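Local atomic coordinates of uncharacterized protein (Bacteroides uniformis, PDB entry 4JPQ), a protein that is of unknown function but probably binds carbohydrate through a family 9 carbohydrate-binding domain. Residues G4-V12 / A212-E220; F53-I62 / S173-F183. All blocks are in the same frame, centred on the assembly; numbering follows the deposited sequence.

Contact 1 (G4-V12 / A212-E220)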
loop_
_atom_site.group_PDB
_atom_site.type_symbol
_atom_site.label_atom_id
_atom_site.label_comp_id
_atom_site.label_asym_id
_atom_site.label_seq_id
_atom_site.Cartn_x
_atom_site.Cartn_y
_atom_site.Cartn_z
ATOM N N GLY A 4 -2.935 11.684 14.146
ATOM C CA GLY A 4 -2.332 11.274 12.896
ATOM C C GLY A 4 -2.675 12.260 11.806
ATOM O O GLY A 4 -3.452 13.196 12.014
ATOM N N LYS A 5 -2.080 12.033 10.638
ATOM C CA LYS A 5 -2.319 12.854 9.451
ATOM C C LYS A 5 -3.706 12.593 8.845
ATOM O O LYS A 5 -4.402 11.644 9.218
ATOM C CB LYS A 5 -1.245 12.608 8.379
ATOM C CG LYS A 5 0.147 13.117 8.728
ATOM C CD LYS A 5 1.094 12.876 7.556
ATOM C CE LYS A 5 2.498 13.385 7.814
ATOM N NZ LYS A 5 3.423 12.930 6.740
ATOM N N SER A 6 -4.086 13.462 7.907
ATOM C CA SER A 6 -5.355 13.372 7.206
ATOM C C SER A 6 -5.178 13.542 5.687
ATOM O O SER A 6 -4.288 14.275 5.223
ATOM C CB SER A 6 -6.355 14.361 7.786
ATOM O OG SER A 6 -6.594 14.007 9.134
ATOM N N LEU A 7 -6.036 12.846 4.941
ATOM C CA LEU A 7 -6.066 12.870 3.487
ATOM C C LEU A 7 -7.457 12.918 2.912
ATOM O O LEU A 7 -8.351 12.237 3.418
ATOM C CB LEU A 7 -5.416 11.609 2.902
ATOM C CG LEU A 7 -4.071 11.741 2.214
ATOM C CD1 LEU A 7 -3.678 10.371 1.682
ATOM C CD2 LEU A 7 -4.117 12.776 1.084
ATOM N N SER A 8 -7.594 13.675 1.819
ATOM C CA SER A 8 -8.812 13.733 1.022
ATOM C C SER A 8 -8.558 12.812 -0.169
ATOM O O SER A 8 -7.591 13.001 -0.914
ATOM C CB SER A 8 -9.103 15.149 0.539
ATOM O OG SER A 8 -9.336 15.991 1.645
ATOM N N VAL A 9 -9.404 11.795 -0.306
ATOM C CA VAL A 9 -9.341 10.853 -1.403
ATOM C C VAL A 9 -10.393 11.356 -2.390
ATOM O O VAL A 9 -11.591 11.128 -2.191
ATOM C CB VAL A 9 -9.617 9.416 -0.923
ATOM C CG1 VAL A 9 -9.439 8.430 -2.068
ATOM C CG2 VAL A 9 -8.684 9.061 0.224
ATOM N N LYS A 10 -9.939 12.064 -3.430
ATOM C CA LYS A 10 -10.833 12.631 -4.456
ATOM C C LYS A 10 -11.490 11.525 -5.282
ATOM O O LYS A 10 -10.888 10.465 -5.481
ATOM C CB LYS A 10 -10.075 13.590 -5.394
ATOM C CG LYS A 10 -9.599 14.905 -4.776
ATOM C CD LYS A 10 -10.742 15.909 -4.618
ATOM C CE LYS A 10 -10.273 17.286 -4.167
ATOM N NZ LYS A 10 -9.833 17.298 -2.743
ATOM N N LYS A 11 -12.730 11.762 -5.726
ATOM C CA LYS A 11 -13.454 10.801 -6.568
ATOM C C LYS A 11 -13.135 11.036 -8.041
ATOM O O LYS A 11 -13.081 12.175 -8.492
ATOM C CB LYS A 11 -14.981 10.860 -6.396
ATOM C CG LYS A 11 -15.677 9.672 -7.081
ATOM C CD LYS A 11 -17.178 9.586 -6.904
ATOM C CE LYS A 11 -17.670 8.273 -7.514
ATOM N NZ LYS A 11 -19.147 8.080 -7.478
ATOM N N VAL A 12 -12.979 9.930 -8.768
ATOM C CA VAL A 12 -12.754 9.900 -10.211
ATOM C C VAL A 12 -13.909 9.083 -10.816
ATOM O O VAL A 12 -14.275 8.047 -10.268
ATOM C CB VAL A 12 -11.370 9.296 -10.499
ATOM C CG1 VAL A 12 -11.147 9.115 -11.985
ATOM C CG2 VAL A 12 -10.285 10.188 -9.893
ATOM N N ALA A 212 -3.759 2.199 16.118
ATOM C CA ALA A 212 -3.741 3.442 16.908
ATOM C C ALA A 212 -3.025 4.588 16.174
ATOM O O ALA A 212 -3.435 5.734 16.312
ATOM C CB ALA A 212 -3.089 3.207 18.265
ATOM N N PHE A 213 -1.985 4.263 15.395
ATOM C CA PHE A 213 -1.191 5.261 14.658
ATOM C C PHE A 213 -1.605 5.533 13.216
ATOM O O PHE A 213 -0.963 6.357 12.543
ATOM C CB PHE A 213 0.304 4.940 14.793
ATOM C CG PHE A 213 0.801 5.132 16.194
ATOM C CD1 PHE A 213 1.094 6.420 16.659
ATOM C CD2 PHE A 213 0.914 4.049 17.081
ATOM C CE1 PHE A 213 1.522 6.620 17.962
ATOM C CE2 PHE A 213 1.346 4.243 18.386
ATOM C CZ PHE A 213 1.649 5.533 18.827
ATOM N N PHE A 214 -2.690 4.892 12.755
ATOM C CA PHE A 214 -3.215 5.162 11.417
ATOM C C PHE A 214 -3.719 6.594 11.303
ATOM O O PHE A 214 -4.207 7.167 12.276
ATOM C CB PHE A 214 -4.442 4.308 11.038
ATOM C CG PHE A 214 -4.200 2.828 10.822
ATOM C CD1 PHE A 214 -2.950 2.279 10.531
ATOM C CD2 PHE A 214 -5.320 1.983 10.783
ATOM C CE1 PHE A 214 -2.823 0.906 10.315
ATOM C CE2 PHE A 214 -5.196 0.616 10.550
ATOM C CZ PHE A 214 -3.944 0.074 10.315
ATOM N N GLY A 215 -3.625 7.131 10.087
ATOM C CA GLY A 215 -4.126 8.455 9.739
ATOM C C GLY A 215 -5.558 8.292 9.290
ATOM O O GLY A 215 -6.087 7.173 9.300
ATOM N N THR A 216 -6.163 9.411 8.890
ATOM C CA THR A 216 -7.559 9.465 8.462
ATOM C C THR A 216 -7.652 9.638 6.946
ATOM O O THR A 216 -6.892 10.408 6.350
ATOM C CB THR A 216 -8.298 10.605 9.183
ATOM O OG1 THR A 216 -8.178 10.405 10.597
ATOM C CG2 THR A 216 -9.787 10.646 8.796
ATOM N N LEU A 217 -8.592 8.914 6.341
ATOM C CA LEU A 217 -8.821 8.921 4.898
ATOM C C LEU A 217 -10.270 9.297 4.633
ATOM O O LEU A 217 -11.170 8.488 4.870
ATOM C CB LEU A 217 -8.509 7.542 4.322
ATOM C CG LEU A 217 -7.097 7.006 4.584
ATOM C CD1 LEU A 217 -6.974 5.599 4.015
ATOM C CD2 LEU A 217 -6.012 7.899 4.005
ATOM N N SER A 218 -10.479 10.533 4.167
ATOM C CA SER A 218 -11.808 11.076 3.869
ATOM C C SER A 218 -12.119 10.927 2.372
ATOM O O SER A 218 -11.621 11.687 1.539
ATOM C CB SER A 218 -11.898 12.542 4.307
ATOM O OG SER A 218 -11.586 12.651 5.684
ATOM N N PHE A 219 -12.945 9.934 2.053
ATOM C CA PHE A 219 -13.385 9.684 0.689
ATOM C C PHE A 219 -14.478 10.695 0.324
ATOM O O PHE A 219 -15.465 10.836 1.059
ATOM C CB PHE A 219 -13.890 8.244 0.529
ATOM C CG PHE A 219 -12.813 7.199 0.695
ATOM C CD1 PHE A 219 -12.435 6.744 1.960
ATOM C CD2 PHE A 219 -12.174 6.661 -0.409
ATOM C CE1 PHE A 219 -11.448 5.779 2.110
ATOM C CE2 PHE A 219 -11.181 5.700 -0.263
ATOM C CZ PHE A 219 -10.818 5.259 0.998
ATOM N N GLU A 220 -14.267 11.401 -0.793
ATOM C CA GLU A 220 -15.206 12.389 -1.340
ATOM C C GLU A 220 -16.498 11.678 -1.766
ATOM O O GLU A 220 -16.469 10.519 -2.200
ATOM C CB GLU A 220 -14.569 13.115 -2.546
ATOM C CG GLU A 220 -15.397 14.233 -3.192
ATOM C CD GLU A 220 -14.891 14.674 -4.569
ATOM O OE1 GLU A 220 -13.684 14.556 -4.867
ATOM O OE2 GLU A 220 -15.722 15.159 -5.367
ATOM O OXT GLU A 220 -17.594 12.245 -1.679
#
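Lys5 and Thr216 open a parallel strand pair: Thr216 N donates to Lys5 O at 2.9 Å. Ser6 bridges to Thr216, and the two side chains share one face of the ladder, Ser6 OG lying 3.8 Å from Thr216 CB. Leu7 then uses both backbone groups, its N donating to Thr216 O and its O accepting from Ser218 N at 169°, the alternation expected of parallel strands. On the face opposite the serines, Leu7 and Leu217 lie next to each other with the same heading, Leu7 CB 3.9 Å from Leu217 CD2. Ser8 is paired with Ser218. Val9 repeats the two-bond pattern of Leu7, giving its N to Ser218 O and accepting Glu220 N at its O. With CG1 anti to the backbone N (chi1 -176°), Val9 brings that methyl to 3.7 Å from Phe219 CD2, while CG2 stands over the ring face; CB makes an off-centre CH-pi contact, 4.3 Å from the ring centroid. An alanine in place of Phe219 would probably leave both Val9 methyls without their aromatic partner and open a gap on this face of the pair. The Lys10 chain passes alongside Glu220 OE1, its NZ remaining 5.2 Å from that oxygen, too far for a salt bridge. The same oxygen accepts Lys11 N at 3.1 Å from above the carboxylate plane, so a side chain carries the ladder one step past the last backbone bond. Lys11 NZ makes a salt bridge with Asp175. Strand 6-11 lies between strands 215-219 and 50-57, running parallel to each; strand 215-219 is flanked on its other edge by antiparallel strand 178-186, and Phe219 also meets His57 edge-to-face.

Contact 2 (F53-I62 / S173-F183). With SO4 (sulfate ion), chain F.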
loop_
_atom_site.group_PDB
_atom_site.type_symbol
_atom_site.label_atom_id
_atom_site.label_comp_id
_atom_site.label_asym_id
_atom_site.label_seq_id
_atom_site.Cartn_x
_atom_site.Cartn_y
_atom_site.Cartn_z
ATOM N N PHE A 53 3.338 8.846 -2.918
ATOM C CA PHE A 53 2.157 8.096 -3.312
ATOM C C PHE A 53 0.954 9.011 -3.543
ATOM O O PHE A 53 1.012 10.188 -3.237
ATOM C CB PHE A 53 1.815 7.057 -2.242
ATOM C CG PHE A 53 1.191 7.640 -1.001
ATOM C CD1 PHE A 53 1.971 8.287 -0.057
ATOM C CD2 PHE A 53 -0.185 7.542 -0.782
ATOM C CE1 PHE A 53 1.399 8.833 1.089
ATOM C CE2 PHE A 53 -0.765 8.078 0.358
ATOM C CZ PHE A 53 0.028 8.726 1.297
ATOM N N ARG A 54 -0.120 8.449 -4.092
ATOM C CA ARG A 54 -1.374 9.177 -4.255
ATOM C C ARG A 54 -2.526 8.205 -4.337
ATOM O O ARG A 54 -2.358 7.054 -4.728
ATOM C CB ARG A 54 -1.377 10.115 -5.446
ATOM C CG ARG A 54 -1.131 9.443 -6.771
ATOM C CD ARG A 54 -1.202 10.451 -7.889
ATOM N NE ARG A 54 -0.868 9.831 -9.164
ATOM C CZ ARG A 54 -0.806 10.473 -10.334
ATOM N NH1 ARG A 54 -1.105 11.772 -10.450
ATOM N NH2 ARG A 54 -0.478 9.796 -11.431
ATOM N N ILE A 55 -3.694 8.710 -3.970
ATOM C CA ILE A 55 -4.865 7.896 -3.823
ATOM C C ILE A 55 -6.142 8.602 -4.295
ATOM O O ILE A 55 -6.296 9.812 -4.139
ATOM C CB ILE A 55 -4.955 7.420 -2.344
ATOM C CG1 ILE A 55 -6.066 6.363 -2.172
ATOM C CG2 ILE A 55 -5.105 8.605 -1.370
ATOM C CD1 ILE A 55 -6.116 5.746 -0.802
ATOM N N ALA A 56 -7.052 7.810 -4.852
ATOM C CA ALA A 56 -8.365 8.281 -5.319
ATOM C C ALA A 56 -9.335 7.109 -5.321
ATOM O O ALA A 56 -8.938 6.000 -4.947
ATOM C CB ALA A 56 -8.240 8.855 -6.703
ATOM N N HIS A 57 -10.586 7.339 -5.717
ATOM C CA HIS A 57 -11.562 6.250 -5.775
ATOM C C HIS A 57 -12.601 6.404 -6.858
ATOM O O HIS A 57 -12.915 7.513 -7.274
ATOM C CB HIS A 57 -12.252 6.050 -4.413
ATOM C CG HIS A 57 -13.243 7.117 -4.053
ATOM N ND1 HIS A 57 -14.604 6.899 -4.052
ATOM C CD2 HIS A 57 -13.069 8.405 -3.667
ATOM C CE1 HIS A 57 -15.225 8.001 -3.671
ATOM N NE2 HIS A 57 -14.316 8.931 -3.437
ATOM N N THR A 58 -13.141 5.269 -7.277
ATOM C CA THR A 58 -14.196 5.208 -8.272
ATOM C C THR A 58 -15.593 5.056 -7.669
ATOM O O THR A 58 -16.574 5.107 -8.402
ATOM C CB THR A 58 -13.955 4.031 -9.226
ATOM O OG1 THR A 58 -14.058 2.792 -8.517
ATOM C CG2 THR A 58 -12.563 4.145 -9.856
ATOM N N GLY A 59 -15.684 4.848 -6.359
ATOM C CA GLY A 59 -16.952 4.570 -5.679
ATOM C C GLY A 59 -16.976 3.076 -5.344
ATOM O O GLY A 59 -17.343 2.692 -4.229
ATOM N N ARG A 60 -16.593 2.242 -6.319
ATOM C CA ARG A 60 -16.465 0.793 -6.160
ATOM C C ARG A 60 -15.018 0.362 -5.863
ATOM O O ARG A 60 -14.822 -0.742 -5.373
ATOM C CB ARG A 60 -16.927 0.055 -7.433
ATOM C CG ARG A 60 -18.278 0.502 -8.016
ATOM C CD ARG A 60 -18.660 -0.272 -9.271
ATOM N NE ARG A 60 -17.586 -0.259 -10.280
ATOM C CZ ARG A 60 -17.624 -0.902 -11.448
ATOM N NH1 ARG A 60 -18.704 -1.597 -11.827
ATOM N NH2 ARG A 60 -16.571 -0.828 -12.266
ATOM N N GLU A 61 -14.012 1.194 -6.175
ATOM C CA GLU A 61 -12.586 0.802 -6.047
ATOM C C GLU A 61 -11.669 1.907 -5.545
ATOM O O GLU A 61 -11.902 3.071 -5.849
ATOM C CB GLU A 61 -12.065 0.394 -7.433
ATOM C CG GLU A 61 -12.761 -0.805 -8.070
ATOM C CD GLU A 61 -13.002 -0.624 -9.539
ATOM O OE1 GLU A 61 -13.791 0.274 -9.916
ATOM O OE2 GLU A 61 -12.401 -1.393 -10.302
ATOM N N ILE A 62 -10.622 1.518 -4.814
ATOM C CA ILE A 62 -9.578 2.429 -4.340
ATOM C C ILE A 62 -8.420 2.283 -5.321
ATOM O O ILE A 62 -8.011 1.157 -5.620
ATOM C CB ILE A 62 -9.038 2.068 -2.942
ATOM C CG1 ILE A 62 -10.162 2.123 -1.914
ATOM C CG2 ILE A 62 -7.912 3.026 -2.538
ATOM C CD1 ILE A 62 -9.774 1.611 -0.541
ATOM N N SER A 173 -20.178 0.802 -0.950
ATOM C CA SER A 173 -19.673 1.919 -1.746
ATOM C C SER A 173 -18.805 2.871 -0.923
ATOM O O SER A 173 -19.154 3.218 0.193
ATOM C CB SER A 173 -20.848 2.702 -2.335
ATOM O OG SER A 173 -20.392 3.826 -3.077
ATOM N N LEU A 174 -17.721 3.343 -1.533
ATOM C CA LEU A 174 -16.747 4.228 -0.880
ATOM C C LEU A 174 -17.193 5.688 -0.745
ATOM O O LEU A 174 -16.599 6.428 0.041
ATOM C CB LEU A 174 -15.418 4.197 -1.650
ATOM C CG LEU A 174 -14.760 2.829 -1.886
ATOM C CD1 LEU A 174 -13.580 2.955 -2.831
ATOM C CD2 LEU A 174 -14.341 2.197 -0.566
ATOM N N ASP A 175 -18.215 6.089 -1.513
ATOM C CA ASP A 175 -18.734 7.473 -1.539
ATOM C C ASP A 175 -19.006 8.046 -0.149
ATOM O O ASP A 175 -19.867 7.526 0.581
ATOM C CB ASP A 175 -20.022 7.560 -2.387
ATOM C CG ASP A 175 -19.758 7.403 -3.878
ATOM O OD1 ASP A 175 -19.000 8.210 -4.426
ATOM O OD2 ASP A 175 -20.327 6.492 -4.509
ATOM N N GLY A 176 -18.230 9.068 0.230
ATOM C CA GLY A 176 -18.413 9.754 1.505
ATOM C C GLY A 176 -17.996 9.040 2.783
ATOM O O GLY A 176 -18.284 9.557 3.865
ATOM N N LYS A 177 -17.357 7.868 2.693
ATOM C CA LYS A 177 -16.907 7.142 3.898
ATOM C C LYS A 177 -15.637 7.749 4.445
ATOM O O LYS A 177 -14.924 8.452 3.723
ATOM C CB LYS A 177 -16.686 5.641 3.655
ATOM C CG LYS A 177 -17.978 4.872 3.431
ATOM C CD LYS A 177 -17.851 3.398 3.819
ATOM C CE LYS A 177 -19.118 2.604 3.599
ATOM N NZ LYS A 177 -20.358 3.252 4.101
ATOM N N THR A 178 -15.402 7.519 5.740
ATOM C CA THR A 178 -14.179 7.945 6.414
ATOM C C THR A 178 -13.520 6.666 6.947
ATOM O O THR A 178 -14.111 5.980 7.782
ATOM C CB THR A 178 -14.441 8.946 7.555
ATOM O OG1 THR A 178 -15.155 10.087 7.056
ATOM C CG2 THR A 178 -13.128 9.423 8.157
HETATM N N MSE A 179 -12.336 6.330 6.419
HETATM C CA MSE A 179 -11.567 5.157 6.850
HETATM C C MSE A 179 -10.297 5.615 7.500
HETATM O O MSE A 179 -9.916 6.784 7.393
HETATM C CB MSE A 179 -11.193 4.263 5.675
HETATM C CG MSE A 179 -12.432 3.775 4.937
HETATM SE SE MSE A 179 -11.933 2.318 3.693
HETATM C CE MSE A 179 -13.704 2.095 2.877
ATOM N N LYS A 180 -9.643 4.683 8.193
ATOM C CA LYS A 180 -8.368 4.927 8.849
ATOM C C LYS A 180 -7.302 3.994 8.254
ATOM O O LYS A 180 -7.556 2.815 8.036
ATOM C CB LYS A 180 -8.502 4.763 10.364
ATOM C CG LYS A 180 -9.572 5.689 10.953
ATOM C CD LYS A 180 -9.241 6.175 12.350
ATOM C CE LYS A 180 -8.178 7.269 12.320
ATOM N NZ LYS A 180 -7.694 7.600 13.685
ATOM N N GLY A 181 -6.123 4.532 7.972
ATOM C CA GLY A 181 -5.051 3.731 7.400
ATOM C C GLY A 181 -3.687 4.381 7.406
ATOM O O GLY A 181 -3.498 5.467 7.965
ATOM N N ASN A 182 -2.725 3.690 6.802
ATOM C CA ASN A 182 -1.360 4.205 6.682
ATOM C C ASN A 182 -0.683 3.573 5.464
ATOM O O ASN A 182 -1.175 2.558 4.918
ATOM C CB ASN A 182 -0.579 3.925 7.984
ATOM C CG ASN A 182 0.518 4.950 8.274
ATOM O OD1 ASN A 182 0.993 5.665 7.391
ATOM N ND2 ASN A 182 0.933 5.008 9.539
ATOM N N PHE A 183 0.423 4.188 5.042
ATOM C CA PHE A 183 1.178 3.744 3.866
ATOM C C PHE A 183 2.629 3.558 4.263
ATOM O O PHE A 183 3.158 4.370 5.022
ATOM C CB PHE A 183 1.047 4.764 2.734
ATOM C CG PHE A 183 -0.375 5.180 2.464
ATOM C CD1 PHE A 183 -0.973 6.179 3.229
ATOM C CD2 PHE A 183 -1.132 4.557 1.464
ATOM C CE1 PHE A 183 -2.291 6.552 3.004
ATOM C CE2 PHE A 183 -2.449 4.940 1.231
ATOM C CZ PHE A 183 -3.032 5.933 2.005
HETATM S S SO4 F . -21.832 0.162 2.806
HETATM O O1 SO4 F . -21.178 0.190 4.137
HETATM O O2 SO4 F . -22.201 -1.232 2.469
HETATM O O3 SO4 F . -23.063 0.977 2.802
HETATM O O4 SO4 F . -20.909 0.709 1.786
#
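Phe53 and Phe183 meet face to face, their centroids 4.1 Å apart and their planes inclined by 30°. The stack is unsymmetrical: Phe53 CE2 stands over the centre of the Phe183 ring, whereas Phe183 CG lies toward the rim of the Phe53 ring. The side chains themselves approach nearly perpendicular to one another. Ile55 adds its CD1 at the edge of the Phe183 ring, 4.2 Å from CZ. Trp198 meets both phenylalanines edge-to-face.

At the other end Leu174 packs against the hairpin formed by strands 50-57 and 61-70. Its N donates to Gly59 O at 2.8 Å, nearly straight at 176° and in the carbonyl plane, which fixes the loop against the turn. The isobutyl group runs on along the hairpin: Leu174 CD1 lies 3.6 Å from Ile62 CG1, the two side chains roughly at right angles, and also meets His57 CB. His57 and Leu174 run alongside one another with their ends pointing opposite ways, His57 ND1 3.7 Å from Leu174 CB. Asp175 OD1 approaches the edge of the imidazole, the carboxylate turned 66° from the ring plane; its salt-bridge partner is Lys11. Beside the loop, Ser173 N binds a sulfate, probably from the crystallisation liquor, with a weaker bond from Lys177 NZ.

A type II turn from Leu174 to Lys177 leads into strand 178-183. Aromatic stacking at one end and a leucine packed against a beta-hairpin at the other are core packing within this beta-rich CBM9-like fold.

Overall arrangement
Strand 6-11, near the N terminus, pairs with the last strand, 215-219, so contact 1 closes a loop around almost the whole chain. Contact 2 is nested inside it and closes a loop of about 110 residues, joining the hairpin of strands 50-57 and 61-70 to the segment 173-183. Their centres lie about 7 Å apart. Four strands follow one another as 50-57, 6-11, 215-219 and 178-186: contact 1 forms the central pair, while contact 2 joins the two flanking strands of this set through side chains, and the loop before 178-186 to the hairpin turn. Gly215 N to Gly181 O and Leu217 N to Met179 O, both 2.7 Å and probable hydrogen bonds, link the two contacts directly.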